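Local atomic coordinates of 2L protein (Yaba-like disease virus, PDB entry 3IT8), a protein that probably binds host tumour necrosis factor, using a fold like that of MHC class I molecules. Residues F66-S71 with K149-Y154; T86-L91 with V110-G115; F207-V212 with F284-E289; E218-K223 with K274-P279. All coordinates share one frame; numbering follows the deposited sequence.

The four contacts illustrate how packing chemistry follows place in a fold. Contacts 1 and 2 belong to the MHC-like domain, and helix 61-82 links them: it supplies one side of contact 1 and packs against Leu91 of contact 2. Contacts 3 and 4 lie at separate places in the Ig-like domain, their centres about 24 Å apart, and both pair the loops or ends of strands 213-218 and 279-284. Contact 3 is buried, built round a histidine and a water; contact 4 is a surface contact of serines and carboxylates. Contacts 1 and 2 are partly buried, the first mainly aromatic side-chain packing, the second a strand pairing with a threonine-rich margin.

Contact 1: F66-S71 with K149-Y154; sequences FNFWYS and KDVKAY
Phe68 and Tyr154 meet as a T-shaped pair: the edge of the tyrosine, led by CD1, faces the flat side of the phenylalanine, with centroids 5.0 Å apart and planes at 78°. Phe68 is set across the gap by its first torsion, with CG anti to the backbone N (chi1 167°), and its CE2 also lies over the centre of the neighbouring Trp69 ring. This is the tight part of the contact, for Phe68 CE1 also lies 3.5 Å from Asp150 CB. It is the more open side as well, Phe68, Asp150 and Tyr154 all being partly exposed. On the buried flank Trp69 CZ2 rests 3.7 Å from Tyr154 CB, but the fit to Val151 is looser, Trp69 CH2 to Val151 CG1 being 4.2 Å at the ring edge. Apolar and aromatic packing carries the contact, Asp150 contributing mainly its CB, and the segment axes stay 11.9 Å apart, so long side chains must span the space. These are the two helices that lie across the sheet of an MHC-like platform. Below them, Trp69 meets the ring of Tyr7 on strand 2-10, while Val151 also touches Leu72 of helix 61-82 and the far side of that helix packs Phe66 onto Ile33 of strand 28-36.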
loop_
_atom_site.group_PDB
_atom_site.type_symbol
_atom_site.label_atom_id
_atom_site.label_comp_id
_atom_site.label_asym_id
_atom_site.label_seq_id
_atom_site.Cartn_x
_atom_site.Cartn_y
_atom_site.Cartn_z
ATOM N N PHE D 66 -7.991 -33.825 26.053
ATOM C CA PHE D 66 -8.260 -34.218 27.435
ATOM C C PHE D 66 -7.251 -35.181 28.055
ATOM O O PHE D 66 -6.740 -34.928 29.145
ATOM C CB PHE D 66 -9.646 -34.833 27.575
ATOM C CG PHE D 66 -10.006 -35.141 28.985
ATOM C CD1 PHE D 66 -10.501 -34.156 29.818
ATOM C CD2 PHE D 66 -9.792 -36.403 29.505
ATOM C CE1 PHE D 66 -10.780 -34.423 31.160
ATOM C CE2 PHE D 66 -10.067 -36.682 30.848
ATOM C CZ PHE D 66 -10.562 -35.690 31.674
ATOM N N ASN D 67 -6.972 -36.288 27.378
ATOM C CA ASN D 67 -6.027 -37.249 27.918
ATOM C C ASN D 67 -4.711 -36.552 28.197
ATOM O O ASN D 67 -4.112 -36.772 29.246
ATOM C CB ASN D 67 -5.812 -38.410 26.948
ATOM C CG ASN D 67 -7.103 -39.117 26.597
ATOM O OD1 ASN D 67 -8.003 -39.218 27.418
ATOM N ND2 ASN D 67 -7.196 -39.620 25.377
ATOM N N PHE D 68 -4.267 -35.697 27.274
ATOM C CA PHE D 68 -3.007 -34.980 27.464
ATOM C C PHE D 68 -3.027 -34.161 28.746
ATOM O O PHE D 68 -2.156 -34.307 29.604
ATOM C CB PHE D 68 -2.723 -34.053 26.294
ATOM C CG PHE D 68 -1.627 -33.067 26.568
ATOM C CD1 PHE D 68 -0.298 -33.417 26.380
ATOM C CD2 PHE D 68 -1.927 -31.783 27.051
ATOM C CE1 PHE D 68 0.727 -32.521 26.661
ATOM C CE2 PHE D 68 -0.908 -30.874 27.340
ATOM C CZ PHE D 68 0.429 -31.248 27.143
ATOM N N TRP D 69 -4.027 -33.297 28.877
ATOM C CA TRP D 69 -4.136 -32.450 30.052
ATOM C C TRP D 69 -4.370 -33.218 31.348
ATOM O O TRP D 69 -3.719 -32.963 32.365
ATOM C CB TRP D 69 -5.242 -31.413 29.846
ATOM C CG TRP D 69 -4.863 -30.344 28.865
ATOM C CD1 TRP D 69 -5.450 -30.081 27.656
ATOM C CD2 TRP D 69 -3.773 -29.416 28.991
ATOM N NE1 TRP D 69 -4.793 -29.054 27.021
ATOM C CE2 TRP D 69 -3.760 -28.624 27.816
ATOM C CE3 TRP D 69 -2.802 -29.177 29.984
ATOM C CZ2 TRP D 69 -2.811 -27.604 27.606
ATOM C CZ3 TRP D 69 -1.861 -28.164 29.773
ATOM C CH2 TRP D 69 -1.876 -27.392 28.592
ATOM N N TYR D 70 -5.298 -34.159 31.329
ATOM C CA TYR D 70 -5.561 -34.927 32.534
ATOM C C TYR D 70 -4.256 -35.483 33.089
ATOM O O TYR D 70 -3.915 -35.296 34.255
ATOM C CB TYR D 70 -6.501 -36.090 32.242
ATOM C CG TYR D 70 -6.603 -37.021 33.415
ATOM C CD1 TYR D 70 -7.390 -36.694 34.518
ATOM C CD2 TYR D 70 -5.846 -38.190 33.463
ATOM C CE1 TYR D 70 -7.421 -37.503 35.643
ATOM C CE2 TYR D 70 -5.857 -39.007 34.577
ATOM C CZ TYR D 70 -6.651 -38.655 35.670
ATOM O OH TYR D 70 -6.673 -39.434 36.806
ATOM N N SER D 71 -3.527 -36.176 32.231
ATOM C CA SER D 71 -2.274 -36.778 32.626
ATOM C C SER D 71 -1.238 -35.768 33.131
ATOM O O SER D 71 -0.664 -35.943 34.201
ATOM C CB SER D 71 -1.706 -37.566 31.452
ATOM O OG SER D 71 -0.412 -38.025 31.769
ATOM N N LYS D 149 6.742 -28.106 25.320
ATOM C CA LYS D 149 6.455 -27.749 23.944
ATOM C C LYS D 149 4.983 -27.938 23.636
ATOM O O LYS D 149 4.390 -27.148 22.897
ATOM C CB LYS D 149 7.322 -28.566 22.973
ATOM C CG LYS D 149 8.831 -28.367 23.169
ATOM C CD LYS D 149 9.212 -26.877 23.271
ATOM C CE LYS D 149 10.602 -26.676 23.883
ATOM N NZ LYS D 149 10.824 -25.281 24.362
ATOM N N ASP D 150 4.384 -28.974 24.210
ATOM C CA ASP D 150 2.971 -29.222 23.968
ATOM C C ASP D 150 2.113 -28.212 24.709
ATOM O O ASP D 150 1.065 -27.796 24.205
ATOM C CB ASP D 150 2.594 -30.643 24.382
ATOM C CG ASP D 150 3.142 -31.685 23.430
ATOM O OD1 ASP D 150 2.939 -31.528 22.209
ATOM O OD2 ASP D 150 3.768 -32.659 23.899
ATOM N N VAL D 151 2.554 -27.813 25.900
ATOM C CA VAL D 151 1.813 -26.832 26.674
ATOM C C VAL D 151 1.761 -25.557 25.856
ATOM O O VAL D 151 0.685 -25.012 25.626
ATOM C CB VAL D 151 2.487 -26.549 28.013
ATOM C CG1 VAL D 151 1.779 -25.414 28.716
ATOM C CG2 VAL D 151 2.451 -27.785 28.875
ATOM N N LYS D 152 2.923 -25.093 25.397
ATOM C CA LYS D 152 3.001 -23.876 24.591
ATOM C C LYS D 152 2.029 -23.932 23.427
ATOM O O LYS D 152 1.287 -22.992 23.163
ATOM C CB LYS D 152 4.406 -23.689 24.025
ATOM C CG LYS D 152 5.398 -23.024 24.945
ATOM C CD LYS D 152 6.741 -22.933 24.244
ATOM C CE LYS D 152 7.756 -22.212 25.096
ATOM N NZ LYS D 152 9.102 -22.251 24.478
ATOM N N ALA D 153 2.047 -25.049 22.727
ATOM C CA ALA D 153 1.188 -25.232 21.572
ATOM C C ALA D 153 -0.306 -25.307 21.884
ATOM O O ALA D 153 -1.103 -24.593 21.272
ATOM C CB ALA D 153 1.629 -26.476 20.819
ATOM N N TYR D 154 -0.688 -26.168 22.825
ATOM C CA TYR D 154 -2.092 -26.325 23.174
ATOM C C TYR D 154 -2.668 -25.146 23.929
ATOM O O TYR D 154 -3.701 -24.621 23.548
ATOM C CB TYR D 154 -2.296 -27.602 23.988
ATOM C CG TYR D 154 -2.016 -28.857 23.207
ATOM C CD1 TYR D 154 -1.548 -30.007 23.842
ATOM C CD2 TYR D 154 -2.222 -28.899 21.834
ATOM C CE1 TYR D 154 -1.295 -31.161 23.132
ATOM C CE2 TYR D 154 -1.973 -30.049 21.115
ATOM C CZ TYR D 154 -1.512 -31.174 21.768
ATOM O OH TYR D 154 -1.279 -32.319 21.050
#

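Contact 2: T86-L91 with V110-G115; sequences TKTTSL and VETANG
Leu91 reaches across to Val110, its CD1 lying 3.6 Å from Val110 CG1 and 3.5 Å from the backbone O of Glu111. Leu91 and Thr112 form an antiparallel non-hydrogen-bonded pair, with side chains on the same face of the sheet. Next to this pair the backbones are joined by a weak bond from Ala113 N to Ser90 O, long at 3.4 Å and bent to 140°. Beyond it the first strand has given way to loop, and Thr88 takes over the contact. Its first torsion (chi1 -55°) divides the branches: OG1 turns back to donate to Thr86 O at 2.7 Å, almost in line with that carbonyl, and CG2 goes to Ala113, 3.3 Å from its CB. Asn114 ND2 approaches the same OG1 from the opposite direction, but the angle is too poor for a hydrogen bond.

A second shell fixes these pieces. Thr112 to Gly115 make a type I turn, held by Gly115 N to Thr112 O at 2.8 Å, which presents Ala113 and Asn114 to Thr88. Thr88 N in turn is bonded to Asn81 OD1 of helix 61-82. The contact thus lies at the open end of the hairpin 90-100/103-112, where Leu91 packs under that helix against Met73 and Thr76, while strand 2-10 borders strand 90-100 and strand 115-121 continues the sheet beyond the turn.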
loop_
_atom_site.group_PDB
_atom_site.type_symbol
_atom_site.label_atom_id
_atom_site.label_comp_id
_atom_site.label_asym_id
_atom_site.label_seq_id
_atom_site.Cartn_x
_atom_site.Cartn_y
_atom_site.Cartn_z
ATOM N N THR D 86 2.059 -26.721 50.244
ATOM C CA THR D 86 1.305 -26.390 49.038
ATOM C C THR D 86 0.147 -27.369 48.837
ATOM O O THR D 86 -0.851 -27.036 48.200
ATOM C CB THR D 86 2.204 -26.449 47.783
ATOM O OG1 THR D 86 3.454 -25.803 48.051
ATOM C CG2 THR D 86 1.525 -25.748 46.616
ATOM N N LYS D 87 0.300 -28.575 49.382
ATOM C CA LYS D 87 -0.706 -29.632 49.279
ATOM C C LYS D 87 -2.104 -29.088 48.987
ATOM O O LYS D 87 -2.626 -28.259 49.729
ATOM C CB LYS D 87 -0.724 -30.465 50.570
ATOM C CG LYS D 87 -1.693 -31.637 50.544
ATOM C CD LYS D 87 -1.480 -32.559 51.731
ATOM C CE LYS D 87 -0.096 -33.190 51.696
ATOM N NZ LYS D 87 0.126 -34.090 52.860
ATOM N N THR D 88 -2.703 -29.558 47.898
ATOM C CA THR D 88 -4.025 -29.099 47.499
ATOM C C THR D 88 -4.928 -30.243 47.095
ATOM O O THR D 88 -4.456 -31.311 46.697
ATOM C CB THR D 88 -3.940 -28.137 46.302
ATOM O OG1 THR D 88 -3.060 -27.053 46.616
ATOM C CG2 THR D 88 -5.309 -27.585 45.971
ATOM N N THR D 89 -6.228 -29.994 47.187
ATOM C CA THR D 89 -7.252 -30.968 46.835
ATOM C C THR D 89 -7.339 -31.173 45.333
ATOM O O THR D 89 -7.464 -32.308 44.852
ATOM C CB THR D 89 -8.624 -30.496 47.273
ATOM O OG1 THR D 89 -8.560 -30.067 48.630
ATOM C CG2 THR D 89 -9.636 -31.614 47.132
ATOM N N SER D 90 -7.283 -30.065 44.593
ATOM C CA SER D 90 -7.385 -30.114 43.141
ATOM C C SER D 90 -6.607 -29.032 42.406
ATOM O O SER D 90 -6.092 -28.091 43.009
ATOM C CB SER D 90 -8.849 -30.017 42.733
ATOM O OG SER D 90 -9.373 -28.765 43.136
ATOM N N LEU D 91 -6.559 -29.183 41.083
ATOM C CA LEU D 91 -5.862 -28.274 40.184
ATOM C C LEU D 91 -6.765 -28.010 38.986
ATOM O O LEU D 91 -7.433 -28.914 38.487
ATOM C CB LEU D 91 -4.559 -28.917 39.718
ATOM C CG LEU D 91 -3.570 -27.993 39.021
ATOM C CD1 LEU D 91 -3.213 -26.848 39.953
ATOM C CD2 LEU D 91 -2.315 -28.772 38.654
ATOM N N VAL D 110 -3.712 -21.164 35.736
ATOM C CA VAL D 110 -3.852 -22.357 36.540
ATOM C C VAL D 110 -4.195 -21.939 37.950
ATOM O O VAL D 110 -3.486 -21.130 38.528
ATOM C CB VAL D 110 -2.521 -23.153 36.556
ATOM C CG1 VAL D 110 -2.566 -24.253 37.611
ATOM C CG2 VAL D 110 -2.268 -23.755 35.188
ATOM N N GLU D 111 -5.292 -22.458 38.491
ATOM C CA GLU D 111 -5.653 -22.153 39.867
ATOM C C GLU D 111 -5.706 -23.439 40.692
ATOM O O GLU D 111 -5.823 -24.543 40.158
ATOM C CB GLU D 111 -6.975 -21.401 39.962
ATOM C CG GLU D 111 -8.121 -22.072 39.294
ATOM C CD GLU D 111 -9.404 -21.284 39.449
ATOM O OE1 GLU D 111 -9.346 -20.030 39.362
ATOM O OE2 GLU D 111 -10.471 -21.921 39.641
ATOM N N THR D 112 -5.603 -23.267 42.002
ATOM C CA THR D 112 -5.590 -24.356 42.964
ATOM C C THR D 112 -6.802 -24.212 43.862
ATOM O O THR D 112 -7.466 -23.184 43.840
ATOM C CB THR D 112 -4.277 -24.274 43.778
ATOM O OG1 THR D 112 -3.339 -25.216 43.254
ATOM C CG2 THR D 112 -4.501 -24.516 45.240
ATOM N N ALA D 113 -7.119 -25.243 44.633
ATOM C CA ALA D 113 -8.262 -25.153 45.535
ATOM C C ALA D 113 -8.001 -24.010 46.529
ATOM O O ALA D 113 -8.933 -23.458 47.117
ATOM C CB ALA D 113 -8.451 -26.474 46.279
ATOM N N ASN D 114 -6.724 -23.653 46.692
ATOM C CA ASN D 114 -6.306 -22.590 47.600
ATOM C C ASN D 114 -6.348 -21.216 46.949
ATOM O O ASN D 114 -6.204 -20.201 47.633
ATOM C CB ASN D 114 -4.894 -22.852 48.114
ATOM C CG ASN D 114 -4.752 -24.219 48.724
ATOM O OD1 ASN D 114 -5.550 -24.620 49.578
ATOM N ND2 ASN D 114 -3.730 -24.954 48.293
ATOM N N GLY D 115 -6.538 -21.176 45.632
ATOM C CA GLY D 115 -6.601 -19.904 44.929
ATOM C C GLY D 115 -5.726 -19.831 43.693
ATOM O O GLY D 115 -4.963 -20.751 43.429
#

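Contact 3: F207-V212 with F284-E289; sequences FYPPDV and FHDTLE
Asp211 O is approached by two groups: His285 ND1 gives it a weak bond of 3.3 Å, and a water lies 2.7 Å from it. The setting is an Ig-like domain whose sequence fits the C1-set signature C-x-V-x-H, running from the disulfide-bonded Cys281 to His285. The histidine side chain reaches from its own loop to the other, with CG anti to its backbone N (chi1 -178°), which carries the ring toward Asp211, Pro209 and Val212. The same water accepts from Asp286 N at 3.1 Å, tying the second loop to the first.

The carboxylates of Asp211 and Asp286 come close, OD2 to OD1 being 4.0 Å, with planes nearly perpendicular. Both bond to the chain's first amino group, Ile1 N, whose positive charge would offset their repulsion; Thr100 OG1 adds a further bond to Asp211. The side chains of Pro209 and His285 cross at about a right angle. Over one face of the histidine ring sits Phe207 CB, 4.0 Å from the centroid and 27° off the normal, a CH-pi contact.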
loop_
_atom_site.group_PDB
_atom_site.type_symbol
_atom_site.label_atom_id
_atom_site.label_comp_id
_atom_site.label_asym_id
_atom_site.label_seq_id
_atom_site.Cartn_x
_atom_site.Cartn_y
_atom_site.Cartn_z
ATOM N N PHE D 207 -29.691 -8.393 32.152
ATOM C CA PHE D 207 -29.060 -8.400 30.821
ATOM C C PHE D 207 -28.813 -9.865 30.447
ATOM O O PHE D 207 -28.510 -10.661 31.340
ATOM C CB PHE D 207 -27.739 -7.645 30.892
ATOM C CG PHE D 207 -26.893 -8.030 32.063
ATOM C CD1 PHE D 207 -26.052 -9.138 31.996
ATOM C CD2 PHE D 207 -26.904 -7.259 33.226
ATOM C CE1 PHE D 207 -25.216 -9.474 33.071
ATOM C CE2 PHE D 207 -26.075 -7.579 34.312
ATOM C CZ PHE D 207 -25.227 -8.689 34.233
ATOM N N TYR D 208 -28.937 -10.254 29.172
ATOM C CA TYR D 208 -28.716 -11.663 28.938
ATOM C C TYR D 208 -27.311 -12.165 28.891
ATOM O O TYR D 208 -26.846 -12.695 29.885
ATOM C CB TYR D 208 -29.407 -12.261 27.717
ATOM C CG TYR D 208 -28.857 -13.680 27.551
ATOM C CD1 TYR D 208 -28.747 -14.539 28.670
ATOM C CD2 TYR D 208 -28.293 -14.110 26.341
ATOM C CE1 TYR D 208 -28.079 -15.773 28.591
ATOM C CE2 TYR D 208 -27.624 -15.357 26.254
ATOM C CZ TYR D 208 -27.522 -16.174 27.385
ATOM O OH TYR D 208 -26.870 -17.385 27.303
ATOM N N PRO D 209 -26.620 -12.055 27.741
ATOM C CA PRO D 209 -25.253 -12.607 27.821
ATOM C C PRO D 209 -24.698 -12.124 29.160
ATOM O O PRO D 209 -24.538 -10.931 29.391
ATOM C CB PRO D 209 -24.574 -12.065 26.573
ATOM C CG PRO D 209 -25.309 -10.782 26.308
ATOM C CD PRO D 209 -26.760 -11.061 26.664
ATOM N N PRO D 210 -24.472 -13.066 30.092
ATOM C CA PRO D 210 -23.974 -12.828 31.455
ATOM C C PRO D 210 -22.666 -12.104 31.659
ATOM O O PRO D 210 -22.384 -11.642 32.768
ATOM C CB PRO D 210 -23.987 -14.222 32.082
ATOM C CG PRO D 210 -23.777 -15.118 30.911
ATOM C CD PRO D 210 -24.586 -14.511 29.809
ATOM N N ASP D 211 -21.867 -11.998 30.604
ATOM C CA ASP D 211 -20.598 -11.291 30.697
ATOM C C ASP D 211 -20.828 -9.784 30.647
ATOM O O ASP D 211 -21.442 -9.253 29.713
ATOM C CB ASP D 211 -19.639 -11.723 29.572
ATOM C CG ASP D 211 -20.297 -11.737 28.187
ATOM O OD1 ASP D 211 -21.316 -12.445 28.005
ATOM O OD2 ASP D 211 -19.781 -11.052 27.273
ATOM N N VAL D 212 -20.346 -9.096 31.672
ATOM C CA VAL D 212 -20.477 -7.653 31.747
ATOM C C VAL D 212 -19.225 -7.133 32.384
ATOM O O VAL D 212 -18.676 -7.751 33.290
ATOM C CB VAL D 212 -21.682 -7.214 32.609
ATOM C CG1 VAL D 212 -21.507 -5.784 33.060
ATOM C CG2 VAL D 212 -22.943 -7.307 31.796
ATOM N N PHE D 284 -19.824 -2.123 29.715
ATOM C CA PHE D 284 -19.547 -2.860 28.486
ATOM C C PHE D 284 -20.369 -4.135 28.443
ATOM O O PHE D 284 -20.228 -5.004 29.294
ATOM C CB PHE D 284 -18.072 -3.204 28.388
ATOM C CG PHE D 284 -17.187 -2.011 28.288
ATOM C CD1 PHE D 284 -16.713 -1.384 29.431
ATOM C CD2 PHE D 284 -16.815 -1.507 27.040
ATOM C CE1 PHE D 284 -15.876 -0.271 29.336
ATOM C CE2 PHE D 284 -15.975 -0.388 26.930
ATOM C CZ PHE D 284 -15.505 0.229 28.081
ATOM N N HIS D 285 -21.234 -4.235 27.443
ATOM C CA HIS D 285 -22.085 -5.404 27.274
ATOM C C HIS D 285 -22.419 -5.599 25.790
ATOM O O HIS D 285 -22.294 -4.667 25.002
ATOM C CB HIS D 285 -23.363 -5.216 28.072
ATOM C CG HIS D 285 -24.289 -6.380 27.995
ATOM N ND1 HIS D 285 -24.110 -7.522 28.739
ATOM C CD2 HIS D 285 -25.384 -6.596 27.232
ATOM C CE1 HIS D 285 -25.055 -8.393 28.438
ATOM N NE2 HIS D 285 -25.841 -7.857 27.525
ATOM N N ASP D 286 -22.836 -6.804 25.409
ATOM C CA ASP D 286 -23.163 -7.082 24.010
ATOM C C ASP D 286 -24.197 -6.106 23.463
ATOM O O ASP D 286 -24.049 -5.586 22.358
ATOM C CB ASP D 286 -23.634 -8.528 23.859
ATOM C CG ASP D 286 -22.475 -9.502 23.703
ATOM O OD1 ASP D 286 -21.344 -9.142 24.109
ATOM O OD2 ASP D 286 -22.698 -10.622 23.179
ATOM N N THR D 287 -25.250 -5.865 24.229
ATOM C CA THR D 287 -26.257 -4.893 23.829
ATOM C C THR D 287 -25.560 -3.611 24.269
ATOM O O THR D 287 -24.856 -3.632 25.269
ATOM C CB THR D 287 -27.568 -5.115 24.610
ATOM O OG1 THR D 287 -27.356 -4.893 26.008
ATOM C CG2 THR D 287 -28.047 -6.558 24.415
ATOM N N LEU D 288 -25.727 -2.510 23.549
ATOM C CA LEU D 288 -25.020 -1.260 23.893
ATOM C C LEU D 288 -23.505 -1.447 24.016
ATOM O O LEU D 288 -22.981 -1.485 25.116
ATOM C CB LEU D 288 -25.567 -0.616 25.198
ATOM C CG LEU D 288 -25.674 -1.039 26.695
ATOM C CD1 LEU D 288 -26.690 -2.135 26.833
ATOM C CD2 LEU D 288 -24.352 -1.444 27.305
ATOM N N GLU D 289 -22.805 -1.556 22.885
ATOM C CA GLU D 289 -21.346 -1.756 22.869
ATOM C C GLU D 289 -20.606 -1.171 24.084
ATOM O O GLU D 289 -19.754 -1.825 24.683
ATOM C CB GLU D 289 -20.752 -1.198 21.573
ATOM C CG GLU D 289 -21.209 -1.936 20.319
ATOM C CD GLU D 289 -20.498 -1.456 19.059
ATOM O OE1 GLU D 289 -20.588 -0.249 18.741
ATOM O OE2 GLU D 289 -19.848 -2.288 18.384
HETATM O O HOH W 1 -21.804 -9.191 27.036
#

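Contact 4: E218-K223 with K274-P279; sequences ESEHFK and KMSSQP
Glu218 and Ser277 lie side by side, CB to CB 3.5 Å, and the other side chains are arranged around this pair. Beyond CG the extended chain of Glu218 passes the Ser277 methylene and takes its carboxylate to Met275 and Ser276. There it crosses Met275 obliquely, OE2 being 3.7 Å from Met275 CB, while OE1 receives a weak bond from Ser276 OG. Glu220 comes in from another side of Ser277, roughly at right angles to Glu218, with its CB and CG beside OG. That hydroxyl is directed elsewhere, to its own neighbour Ser276 O at 2.6 Å, from above the carbonyl plane. The two glutamate carboxylates end near each other and near Ser276 OG.

Ser219 links the two loops with two bonds. With OG set between the backbone N and the carbonyl carbon (chi1 59°), it donates to Ser277 O at 2.8 Å, tilted 30° from the carbonyl plane, and its N makes a weak but straight bond to Gln278 O. Here strand 213-218 passes into the 3-10 turn 219-222, opposite the loop that enters strand 279-284, and Glu218 and Pro279 form an antiparallel non-hydrogen-bonded pair, side chains diverging. Phe222 folds beneath onto Ile217, Val280 and Val282, whereas Gln278 and Pro279 reach Leu200 on strand 198-207 of the other sheet.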
loop_
_atom_site.group_PDB
_atom_site.type_symbol
_atom_site.label_atom_id
_atom_site.label_comp_id
_atom_site.label_asym_id
_atom_site.label_seq_id
_atom_site.Cartn_x
_atom_site.Cartn_y
_atom_site.Cartn_z
ATOM N N GLU D 218 -12.940 9.086 35.548
ATOM C CA GLU D 218 -13.232 10.437 36.004
ATOM C C GLU D 218 -13.887 11.196 34.851
ATOM O O GLU D 218 -13.394 11.159 33.723
ATOM C CB GLU D 218 -11.949 11.116 36.474
ATOM C CG GLU D 218 -11.529 10.644 37.854
ATOM C CD GLU D 218 -10.138 11.097 38.242
ATOM O OE1 GLU D 218 -9.833 12.299 38.086
ATOM O OE2 GLU D 218 -9.350 10.248 38.715
ATOM N N SER D 219 -15.001 11.869 35.134
ATOM C CA SER D 219 -15.749 12.604 34.110
ATOM C C SER D 219 -14.975 13.658 33.315
ATOM O O SER D 219 -15.361 13.997 32.191
ATOM C CB SER D 219 -16.982 13.252 34.732
ATOM O OG SER D 219 -16.607 14.139 35.763
ATOM N N GLU D 220 -13.898 14.185 33.891
ATOM C CA GLU D 220 -13.098 15.190 33.197
ATOM C C GLU D 220 -12.643 14.658 31.836
ATOM O O GLU D 220 -12.630 15.381 30.840
ATOM C CB GLU D 220 -11.873 15.565 34.029
ATOM C CG GLU D 220 -10.977 14.389 34.351
ATOM C CD GLU D 220 -9.620 14.810 34.879
ATOM O OE1 GLU D 220 -8.882 15.482 34.127
ATOM O OE2 GLU D 220 -9.290 14.467 36.040
ATOM N N HIS D 221 -12.286 13.381 31.804
ATOM C CA HIS D 221 -11.811 12.744 30.587
ATOM C C HIS D 221 -12.810 12.656 29.445
ATOM O O HIS D 221 -12.448 12.275 28.333
ATOM C CB HIS D 221 -11.294 11.355 30.912
ATOM C CG HIS D 221 -10.138 11.363 31.851
ATOM N ND1 HIS D 221 -8.990 12.083 31.600
ATOM C CD2 HIS D 221 -9.945 10.742 33.040
ATOM C CE1 HIS D 221 -8.137 11.902 32.593
ATOM N NE2 HIS D 221 -8.692 11.093 33.480
ATOM N N PHE D 222 -14.065 12.991 29.700
ATOM C CA PHE D 222 -15.044 12.935 28.628
ATOM C C PHE D 222 -15.265 14.303 27.999
ATOM O O PHE D 222 -16.181 14.485 27.192
ATOM C CB PHE D 222 -16.361 12.350 29.133
ATOM C CG PHE D 222 -16.292 10.881 29.385
ATOM C CD1 PHE D 222 -15.767 10.385 30.573
ATOM C CD2 PHE D 222 -16.677 9.980 28.398
ATOM C CE1 PHE D 222 -15.622 9.018 30.774
ATOM C CE2 PHE D 222 -16.535 8.619 28.586
ATOM C CZ PHE D 222 -16.005 8.136 29.780
ATOM N N LYS D 223 -14.404 15.255 28.359
ATOM C CA LYS D 223 -14.477 16.619 27.851
ATOM C C LYS D 223 -15.879 17.068 27.422
ATOM O O LYS D 223 -16.072 17.499 26.288
ATOM C CB LYS D 223 -13.509 16.795 26.677
ATOM C CG LYS D 223 -12.056 17.029 27.065
ATOM C CD LYS D 223 -11.400 15.796 27.664
ATOM C CE LYS D 223 -9.913 16.044 27.955
ATOM N NZ LYS D 223 -9.236 14.870 28.593
ATOM N N LYS D 274 -8.851 11.131 46.576
ATOM C CA LYS D 274 -7.657 11.097 45.734
ATOM C C LYS D 274 -7.940 11.657 44.341
ATOM O O LYS D 274 -7.115 12.370 43.768
ATOM C CB LYS D 274 -7.153 9.660 45.594
ATOM C CG LYS D 274 -6.985 8.921 46.904
ATOM C CD LYS D 274 -6.629 7.472 46.649
ATOM C CE LYS D 274 -6.592 6.675 47.937
ATOM N NZ LYS D 274 -6.277 5.245 47.674
ATOM N N MET D 275 -9.110 11.322 43.804
ATOM C CA MET D 275 -9.520 11.761 42.474
ATOM C C MET D 275 -9.726 13.266 42.366
ATOM O O MET D 275 -9.244 14.032 43.200
ATOM C CB MET D 275 -10.802 11.041 42.062
ATOM C CG MET D 275 -11.911 11.126 43.088
ATOM S SD MET D 275 -13.374 10.241 42.549
ATOM C CE MET D 275 -12.904 8.545 42.905
ATOM N N SER D 276 -10.449 13.682 41.328
ATOM C CA SER D 276 -10.712 15.097 41.102
ATOM C C SER D 276 -11.754 15.347 40.014
ATOM O O SER D 276 -11.683 16.358 39.313
ATOM C CB SER D 276 -9.412 15.812 40.721
ATOM O OG SER D 276 -8.892 15.304 39.501
ATOM N N SER D 277 -12.715 14.437 39.869
ATOM C CA SER D 277 -13.756 14.593 38.850
ATOM C C SER D 277 -14.983 13.735 39.113
ATOM O O SER D 277 -16.005 13.883 38.448
ATOM C CB SER D 277 -13.212 14.236 37.462
ATOM O OG SER D 277 -12.206 15.135 37.047
ATOM N N GLN D 278 -14.884 12.843 40.086
ATOM C CA GLN D 278 -15.986 11.942 40.397
ATOM C C GLN D 278 -16.179 11.029 39.200
ATOM O O GLN D 278 -16.609 11.468 38.134
ATOM C CB GLN D 278 -17.283 12.698 40.662
ATOM C CG GLN D 278 -18.417 11.765 41.030
ATOM C CD GLN D 278 -19.731 12.479 41.212
ATOM O OE1 GLN D 278 -20.319 12.981 40.253
ATOM N NE2 GLN D 278 -20.203 12.533 42.451
ATOM N N PRO D 279 -15.877 9.735 39.370
ATOM C CA PRO D 279 -16.026 8.796 38.265
ATOM C C PRO D 279 -17.439 8.696 37.725
ATOM O O PRO D 279 -18.419 9.033 38.399
ATOM C CB PRO D 279 -15.550 7.483 38.873
ATOM C CG PRO D 279 -16.037 7.594 40.268
ATOM C CD PRO D 279 -15.641 9.010 40.629
#